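Local coordinates for KLLA0F20702p (PDB 5Y5A), which probably acts as the Est1 component of yeast telomerase, binding the telomere protein Cdc13 so that the enzyme is recruited to chromosome ends, at residues R260-R265 against A270-F275; F414-C417 against Q421-A424; S293-K298 against N332-D337. All coordinates share one frame; numbering follows the deposited sequence.

Contact 1: residues R260-R265 against A270-F275; sequences RSSLSR and AGIPNF
A short helix-loop-helix turn brings Ser261 and Ser262 of helix 251-263 against Gly271 in the first turn of helix 271-279. It lies in the Est1 DNA/RNA binding region, whose sequence family belongs to the TPR clan of packed helices. Ser262 and Gly271 come closest in the backbone, their CA atoms 4.6 Å apart. Gly271 has no side chain, so both serine hydroxyls can press on its main chain. Ser261 OG lies 3.3 Å from Gly271 CA. Ser262 OG lies 3.1 Å from Gly271 C. It also meets Ile272 N, but the angle is too poor for a hydrogen bond. With chi1 at -53°, Ser262 OG sits beside its own backbone N and faces the glycine. Each hydroxyl is hydrogen-bonded to Phe258 O one turn back, so both hydroxyls have their polar partner within their own helix. Just beyond the touching surface, Ala270 O is gripped twice. Asn274 N and Asn274 ND2 reach it from opposite faces of its carbonyl plane, and the ND2 bond is 2.9 Å long and nearly straight at 169°. Helix 235-247 closes one flank, with Phe238 on Ser261 and Leu239 on Ala270 and Asn274. Helix 339-379 packs through Met374 on Ser262 and Phe275, and through Met377 on Ile272.

Contact 2: residues F414-C417 against Q421-A424; sequences FKNC and QYLA
Phe414 meets Leu423 with the base of its side chain, not with its ring. Phe414 CB lies 4.3 Å from Leu423 CD2, a plain apolar touch. The ring is turned from the helix, because CG sits between the backbone N and the carbonyl carbon (chi1 64°). It packs on Ser463 of another loop. The second methyl group of Leu423 is used as well: Leu423 CD1 comes to 4.1 Å from Phe414 O. The polar partner of that oxygen is His530 NE2 of helix 526-546, by a hydrogen bond. The two branches of Leu423 therefore bear on the side chain and the backbone of the same residue.

Further along, Asn416 turns its amide to the helix. CG is anti to the backbone N (chi1 -169°), which carries ND2 to 3.9 Å from Tyr422 CE2. The amide meets the ring obliquely, and the two planes are 34° apart. This is van der Waals packing with no hydrogen bond between the two residues. The amide has its polar partners nearby in the chain. Asn416 OD1 accepts from Glu418 N and Met419 N, and Asn416 ND2 is hydrogen-bonded to Glu413 OE2. These bonds at both ends of the amide fix its rotation. Tyr422 in turn rests on Tyr354 and Ile358 of helix 339-379, while Leu423 reaches Val534 and Leu537 of helix 526-546.

The bond from Glu418 N makes an Asx turn at Asn416. The whole is a helix-loop-helix connection, in which the link from helix 385-410 folds back on the first turn of helix 421-433, within the all-helical Est1 DNA/RNA binding region.

Contact 3: residues S293-K298 against N332-D337; sequences SLDDLK and NNRHSD
Leu294 lays its CB over one face of the His335 ring. The CB is 3.8 Å from the ring centroid and 22° off the ring normal, a CH-pi contact offset toward the rim. The nearest ring atom is His335 NE2, at 3.5 Å from Leu294 CB.

The edge of the same ring faces Asp295. His335 NE2 donates to Asp295 OD1 over 2.7 Å, but the bond is bent and weak. NE2 is also hydrogen-bonded to Leu291 O, so it is shared between a carboxylate and a backbone carbonyl of helix 285-298. At the other side of the ring, His335 ND1 is hydrogen-bonded to Arg338 NH1.

Arg334 grips the carboxylate side-on, in a salt bridge. Its chain is extended from CG to NE, which carries the guanidinium across to the helix. Arg334 NE reaches the syn lone pair of Asp295 OD1 at 3.2 Å, with an angle of 162°. Arg334 NH2 meets Asp295 OD2 at 2.9 Å from above the carboxylate plane. The two flat groups are 53° apart, so this is not a coplanar pair.

Behind these side chains the loop is braced. Residues Asn333 to Ser336 form a type I turn. Asn333 OD1 accepts from His335 N at 2.6 Å, an Asx turn, and Ser336 OG accepts from Asn333 N at 2.7 Å.

Asp295 OD1 thus takes a sound bond from Arg334 NE and a weak one from His335 NE2. The two charges of the salt bridge should largely offset each other. A proton on NE2 fits its two acceptors, and ND1 beside an arginine would probably stay unprotonated, consistent with a neutral ring.

Overall arrangement
The three contacts lie within the Est1 DNA/RNA binding region and do not touch. Helix 339-379 connects them. Its Met374 packs on contact 1, its Tyr354 and Ile358 pack on contact 2, and the loop of contact 3 leads into its start. Contacts 1 and 3 are the closest by centres, 25 Å apart, and helices 271-279 and 285-298 follow each other in the chain. Contact 2 is 30 Å from contact 1 and 34 Å from contact 3, between centres. Contact 1 is nearest the middle of the chain. Its segment 260-265 also reaches the bound peptide, presumably Cdc13, through Arg265 NH1, which is hydrogen-bonded to the peptide backbone.

Contact 1: residues R260-R265 against A270-F275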
loop_
_atom_site.group_PDB
_atom_site.type_symbol
_atom_site.label_atom_id
_atom_site.label_comp_id
_atom_site.label_asym_id
_atom_site.label_seq_id
_atom_site.Cartn_x
_atom_site.Cartn_y
_atom_site.Cartn_z
ATOM N N ARG A 260 3.986 -1.997 -0.949
ATOM C CA ARG A 260 3.169 -1.088 -1.754
ATOM C C ARG A 260 4.001 0.085 -2.299
ATOM O O ARG A 260 3.717 0.615 -3.372
ATOM C CB ARG A 260 1.990 -0.547 -0.939
ATOM C CG ARG A 260 0.940 -1.592 -0.518
ATOM C CD ARG A 260 0.226 -2.216 -1.720
ATOM N NE ARG A 260 -0.309 -1.216 -2.640
ATOM C CZ ARG A 260 -1.532 -0.697 -2.562
ATOM N NH1 ARG A 260 -2.360 -1.077 -1.596
ATOM N NH2 ARG A 260 -1.931 0.205 -3.457
ATOM N N SER A 261 5.024 0.484 -1.550
ATOM C CA SER A 261 5.799 1.666 -1.896
ATOM C C SER A 261 6.808 1.330 -2.980
ATOM O O SER A 261 7.278 2.208 -3.692
ATOM C CB SER A 261 6.516 2.228 -0.667
ATOM O OG SER A 261 7.737 1.544 -0.450
ATOM N N SER A 262 7.136 0.046 -3.087
ATOM C CA SER A 262 8.122 -0.421 -4.048
ATOM C C SER A 262 7.487 -0.789 -5.369
ATOM O O SER A 262 8.172 -0.871 -6.372
ATOM C CB SER A 262 8.871 -1.644 -3.513
ATOM O OG SER A 262 9.423 -1.394 -2.241
ATOM N N LEU A 263 6.179 -1.037 -5.355
ATOM C CA LEU A 263 5.484 -1.602 -6.512
ATOM C C LEU A 263 4.371 -0.705 -7.070
ATOM O O LEU A 263 3.619 -1.122 -7.953
ATOM C CB LEU A 263 4.890 -2.962 -6.142
ATOM C CG LEU A 263 5.860 -4.039 -5.658
ATOM C CD1 LEU A 263 5.072 -5.265 -5.263
ATOM C CD2 LEU A 263 6.833 -4.371 -6.765
ATOM N N SER A 264 4.244 0.511 -6.554
ATOM C CA SER A 264 3.259 1.433 -7.100
ATOM C C SER A 264 3.796 1.958 -8.426
ATOM O O SER A 264 4.985 1.824 -8.705
ATOM C CB SER A 264 2.958 2.573 -6.120
ATOM O OG SER A 264 4.067 3.442 -5.962
ATOM N N ARG A 265 2.931 2.558 -9.237
ATOM C CA ARG A 265 3.331 2.980 -10.575
ATOM C C ARG A 265 4.494 3.983 -10.543
ATOM O O ARG A 265 5.332 3.999 -11.454
ATOM C CB ARG A 265 2.133 3.568 -11.339
ATOM C CG ARG A 265 2.442 3.849 -12.827
ATOM C CD ARG A 265 1.171 3.933 -13.676
ATOM N NE ARG A 265 0.256 4.952 -13.175
ATOM C CZ ARG A 265 0.257 6.213 -13.579
ATOM N NH1 ARG A 265 1.116 6.608 -14.514
ATOM N NH2 ARG A 265 -0.607 7.078 -13.060
ATOM N N ALA A 270 13.353 4.266 -1.613
ATOM C CA ALA A 270 13.633 3.740 -0.279
ATOM C C ALA A 270 12.790 2.498 0.021
ATOM O O ALA A 270 12.949 1.876 1.074
ATOM C CB ALA A 270 13.398 4.817 0.787
ATOM N N GLY A 271 11.913 2.130 -0.910
ATOM C CA GLY A 271 10.996 1.012 -0.709
ATOM C C GLY A 271 11.692 -0.310 -0.426
ATOM O O GLY A 271 11.473 -0.952 0.608
ATOM N N ILE A 272 12.546 -0.724 -1.346
ATOM C CA ILE A 272 13.301 -1.955 -1.174
ATOM C C ILE A 272 14.357 -1.887 -0.042
ATOM O O ILE A 272 14.516 -2.866 0.691
ATOM C CB ILE A 272 13.962 -2.360 -2.516
ATOM C CG1 ILE A 272 12.898 -2.887 -3.483
ATOM C CG2 ILE A 272 15.042 -3.415 -2.320
ATOM C CD1 ILE A 272 13.410 -3.025 -4.895
ATOM N N PRO A 273 15.083 -0.753 0.106
ATOM C CA PRO A 273 15.984 -0.685 1.269
ATOM C C PRO A 273 15.281 -0.921 2.609
ATOM O O PRO A 273 15.812 -1.646 3.446
ATOM C CB PRO A 273 16.543 0.738 1.196
ATOM C CG PRO A 273 16.545 1.055 -0.271
ATOM C CD PRO A 273 15.345 0.342 -0.852
ATOM N N ASN A 274 14.107 -0.339 2.806
ATOM C CA ASN A 274 13.382 -0.544 4.060
ATOM C C ASN A 274 12.841 -1.963 4.226
ATOM O O ASN A 274 12.970 -2.557 5.304
ATOM C CB ASN A 274 12.244 0.467 4.183
ATOM C CG ASN A 274 12.716 1.793 4.737
ATOM O OD1 ASN A 274 12.816 1.969 5.950
ATOM N ND2 ASN A 274 13.025 2.731 3.850
ATOM N N PHE A 275 12.233 -2.495 3.171
ATOM C CA PHE A 275 11.847 -3.904 3.117
ATOM C C PHE A 275 13.012 -4.820 3.515
ATOM O O PHE A 275 12.853 -5.761 4.295
ATOM C CB PHE A 275 11.368 -4.248 1.704
ATOM C CG PHE A 275 10.831 -5.642 1.550
ATOM C CD1 PHE A 275 9.519 -5.941 1.911
ATOM C CD2 PHE A 275 11.614 -6.645 0.997
ATOM C CE1 PHE A 275 9.002 -7.224 1.739
ATOM C CE2 PHE A 275 11.102 -7.936 0.821
ATOM C CZ PHE A 275 9.793 -8.220 1.196
#

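Contact 2: residues F414-C417 against Q421-A424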
loop_
_atom_site.group_PDB
_atom_site.type_symbol
_atom_site.label_atom_id
_atom_site.label_comp_id
_atom_site.label_asym_id
_atom_site.label_seq_id
_atom_site.Cartn_x
_atom_site.Cartn_y
_atom_site.Cartn_z
ATOM N N PHE A 414 -18.722 -17.813 0.738
ATOM C CA PHE A 414 -18.995 -17.218 -0.570
ATOM C C PHE A 414 -20.388 -16.597 -0.637
ATOM O O PHE A 414 -20.668 -15.829 -1.555
ATOM C CB PHE A 414 -18.809 -18.243 -1.698
ATOM C CG PHE A 414 -19.774 -19.401 -1.645
ATOM C CD1 PHE A 414 -21.031 -19.304 -2.228
ATOM C CD2 PHE A 414 -19.414 -20.590 -1.030
ATOM C CE1 PHE A 414 -21.910 -20.362 -2.187
ATOM C CE2 PHE A 414 -20.292 -21.654 -0.983
ATOM C CZ PHE A 414 -21.544 -21.539 -1.557
ATOM N N LYS A 415 -21.248 -16.908 0.339
ATOM C CA LYS A 415 -22.587 -16.316 0.397
ATOM C C LYS A 415 -22.647 -15.075 1.283
ATOM O O LYS A 415 -23.677 -14.391 1.351
ATOM C CB LYS A 415 -23.614 -17.340 0.897
ATOM C CG LYS A 415 -23.818 -18.518 -0.036
ATOM C CD LYS A 415 -24.890 -19.461 0.472
ATOM C CE LYS A 415 -24.985 -20.679 -0.427
ATOM N NZ LYS A 415 -26.012 -21.656 0.025
ATOM N N ASN A 416 -21.547 -14.788 1.969
ATOM C CA ASN A 416 -21.504 -13.678 2.921
ATOM C C ASN A 416 -21.585 -12.323 2.210
ATOM O O ASN A 416 -20.634 -11.898 1.547
ATOM C CB ASN A 416 -20.223 -13.769 3.764
ATOM C CG ASN A 416 -20.217 -12.813 4.945
ATOM O OD1 ASN A 416 -20.667 -11.672 4.847
ATOM N ND2 ASN A 416 -19.695 -13.280 6.076
ATOM N N CYS A 417 -22.717 -11.645 2.358
ATOM C CA CYS A 417 -22.925 -10.340 1.738
ATOM C C CYS A 417 -22.437 -9.181 2.614
ATOM O O CYS A 417 -22.419 -8.033 2.178
ATOM C CB CYS A 417 -24.407 -10.141 1.411
ATOM S SG CYS A 417 -25.075 -11.330 0.207
ATOM N N GLN A 421 -14.427 -8.801 1.747
ATOM C CA GLN A 421 -13.083 -9.381 1.593
ATOM C C GLN A 421 -13.065 -10.779 0.988
ATOM O O GLN A 421 -12.126 -11.141 0.278
ATOM C CB GLN A 421 -12.347 -9.431 2.932
ATOM C CG GLN A 421 -11.910 -8.087 3.467
ATOM C CD GLN A 421 -12.925 -7.495 4.421
ATOM O OE1 GLN A 421 -14.055 -7.985 4.537
ATOM N NE2 GLN A 421 -12.525 -6.436 5.116
ATOM N N TYR A 422 -14.091 -11.565 1.283
ATOM C CA TYR A 422 -14.111 -12.963 0.863
ATOM C C TYR A 422 -14.043 -13.123 -0.652
ATOM O O TYR A 422 -13.147 -13.794 -1.158
ATOM C CB TYR A 422 -15.346 -13.652 1.433
ATOM C CG TYR A 422 -15.239 -13.778 2.927
ATOM C CD1 TYR A 422 -14.257 -14.582 3.495
ATOM C CD2 TYR A 422 -16.075 -13.068 3.770
ATOM C CE1 TYR A 422 -14.133 -14.704 4.855
ATOM C CE2 TYR A 422 -15.952 -13.178 5.152
ATOM C CZ TYR A 422 -14.973 -14.002 5.685
ATOM O OH TYR A 422 -14.828 -14.136 7.054
ATOM N N LEU A 423 -14.951 -12.480 -1.377
ATOM C CA LEU A 423 -14.925 -12.568 -2.834
ATOM C C LEU A 423 -13.899 -11.602 -3.446
ATOM O O LEU A 423 -13.414 -11.824 -4.552
ATOM C CB LEU A 423 -16.321 -12.311 -3.404
ATOM C CG LEU A 423 -17.372 -13.401 -3.111
ATOM C CD1 LEU A 423 -18.626 -13.176 -3.935
ATOM C CD2 LEU A 423 -16.819 -14.801 -3.376
ATOM N N ALA A 424 -13.559 -10.541 -2.721
ATOM C CA ALA A 424 -12.518 -9.610 -3.174
ATOM C C ALA A 424 -11.168 -10.303 -3.288
ATOM O O ALA A 424 -10.400 -10.029 -4.202
ATOM C CB ALA A 424 -12.411 -8.417 -2.236
#

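Contact 3: residues S293-K298 against N332-D337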
loop_
_atom_site.group_PDB
_atom_site.type_symbol
_atom_site.label_atom_id
_atom_site.label_comp_id
_atom_site.label_asym_id
_atom_site.label_seq_id
_atom_site.Cartn_x
_atom_site.Cartn_y
_atom_site.Cartn_z
ATOM N N SER A 293 10.015 -9.101 18.454
ATOM C CA SER A 293 8.576 -9.296 18.375
ATOM C C SER A 293 8.234 -10.775 18.277
ATOM O O SER A 293 7.321 -11.255 18.948
ATOM C CB SER A 293 7.993 -8.554 17.170
ATOM O OG SER A 293 7.946 -7.165 17.407
ATOM N N LEU A 294 8.968 -11.493 17.435
ATOM C CA LEU A 294 8.760 -12.919 17.304
ATOM C C LEU A 294 9.043 -13.613 18.647
ATOM O O LEU A 294 8.379 -14.593 18.981
ATOM C CB LEU A 294 9.624 -13.485 16.170
ATOM C CG LEU A 294 9.245 -12.950 14.782
ATOM C CD1 LEU A 294 10.258 -13.340 13.713
ATOM C CD2 LEU A 294 7.838 -13.410 14.367
ATOM N N ASP A 295 9.994 -13.085 19.424
ATOM C CA ASP A 295 10.249 -13.585 20.783
ATOM C C ASP A 295 9.021 -13.412 21.677
ATOM O O ASP A 295 8.617 -14.339 22.396
ATOM C CB ASP A 295 11.433 -12.867 21.455
ATOM C CG ASP A 295 12.776 -13.204 20.836
ATOM O OD1 ASP A 295 12.852 -14.113 19.988
ATOM O OD2 ASP A 295 13.771 -12.558 21.224
ATOM N N ASP A 296 8.457 -12.204 21.657
ATOM C CA ASP A 296 7.304 -11.885 22.494
ATOM C C ASP A 296 6.117 -12.759 22.100
ATOM O O ASP A 296 5.376 -13.228 22.950
ATOM C CB ASP A 296 6.926 -10.407 22.377
ATOM C CG ASP A 296 8.070 -9.471 22.745
ATOM O OD1 ASP A 296 8.917 -9.838 23.591
ATOM O OD2 ASP A 296 8.113 -8.355 22.186
ATOM N N LEU A 297 5.941 -12.980 20.802
ATOM C CA LEU A 297 4.831 -13.799 20.351
ATOM C C LEU A 297 5.029 -15.254 20.758
ATOM O O LEU A 297 4.080 -15.909 21.181
ATOM C CB LEU A 297 4.649 -13.683 18.843
ATOM C CG LEU A 297 3.991 -12.375 18.402
ATOM C CD1 LEU A 297 3.954 -12.298 16.896
ATOM C CD2 LEU A 297 2.585 -12.265 18.976
ATOM N N LYS A 298 6.261 -15.748 20.653
ATOM C CA LYS A 298 6.547 -17.135 21.009
ATOM C C LYS A 298 6.029 -17.482 22.404
ATOM O O LYS A 298 5.421 -18.531 22.601
ATOM C CB LYS A 298 8.047 -17.430 20.935
ATOM C CG LYS A 298 8.378 -18.850 21.383
ATOM C CD LYS A 298 9.846 -19.186 21.249
ATOM C CE LYS A 298 10.103 -20.601 21.747
ATOM N NZ LYS A 298 11.549 -20.869 21.987
ATOM N N ASN A 332 20.154 -18.288 9.610
ATOM C CA ASN A 332 21.194 -17.954 10.579
ATOM C C ASN A 332 20.734 -17.208 11.830
ATOM O O ASN A 332 21.546 -16.555 12.486
ATOM C CB ASN A 332 22.284 -17.115 9.897
ATOM C CG ASN A 332 23.148 -17.928 8.944
ATOM O OD1 ASN A 332 23.406 -19.110 9.173
ATOM N ND2 ASN A 332 23.608 -17.289 7.872
ATOM N N ASN A 333 19.450 -17.287 12.172
ATOM C CA ASN A 333 18.997 -16.619 13.390
ATOM C C ASN A 333 18.298 -17.572 14.350
ATOM O O ASN A 333 18.034 -18.728 14.017
ATOM C CB ASN A 333 18.089 -15.426 13.053
ATOM C CG ASN A 333 16.736 -15.840 12.511
ATOM O OD1 ASN A 333 15.893 -16.345 13.248
ATOM N ND2 ASN A 333 16.510 -15.594 11.220
ATOM N N ARG A 334 18.002 -17.074 15.547
ATOM C CA ARG A 334 17.442 -17.897 16.619
ATOM C C ARG A 334 16.053 -18.459 16.297
ATOM O O ARG A 334 15.602 -19.399 16.943
ATOM C CB ARG A 334 17.388 -17.093 17.925
ATOM C CG ARG A 334 16.559 -15.806 17.871
ATOM C CD ARG A 334 16.822 -15.007 19.127
ATOM N NE ARG A 334 15.972 -13.833 19.289
ATOM C CZ ARG A 334 16.311 -12.605 18.913
ATOM N NH1 ARG A 334 17.476 -12.389 18.316
ATOM N NH2 ARG A 334 15.479 -11.593 19.123
ATOM N N HIS A 335 15.392 -17.891 15.292
ATOM C CA HIS A 335 14.072 -18.359 14.882
ATOM C C HIS A 335 14.134 -19.238 13.638
ATOM O O HIS A 335 13.103 -19.692 13.142
ATOM C CB HIS A 335 13.139 -17.174 14.619
ATOM C CG HIS A 335 12.807 -16.380 15.845
ATOM N ND1 HIS A 335 11.984 -16.860 16.840
ATOM C CD2 HIS A 335 13.184 -15.138 16.232
ATOM C CE1 HIS A 335 11.869 -15.948 17.790
ATOM N NE2 HIS A 335 12.586 -14.894 17.446
ATOM N N SER A 336 15.343 -19.479 13.142
ATOM C CA SER A 336 15.527 -20.190 11.883
ATOM C C SER A 336 14.937 -21.586 11.906
ATOM O O SER A 336 14.341 -22.018 10.927
ATOM C CB SER A 336 17.014 -20.268 11.523
ATOM O OG SER A 336 17.545 -18.978 11.262
ATOM N N ASP A 337 15.079 -22.294 13.021
ATOM C CA ASP A 337 14.554 -23.655 13.094
ATOM C C ASP A 337 13.050 -23.701 13.395
ATOM O O ASP A 337 12.484 -24.771 13.597
ATOM C CB ASP A 337 15.321 -24.465 14.144
ATOM C CG ASP A 337 15.262 -23.838 15.522
ATOM O OD1 ASP A 337 15.180 -22.594 15.611
ATOM O OD2 ASP A 337 15.302 -24.590 16.518
#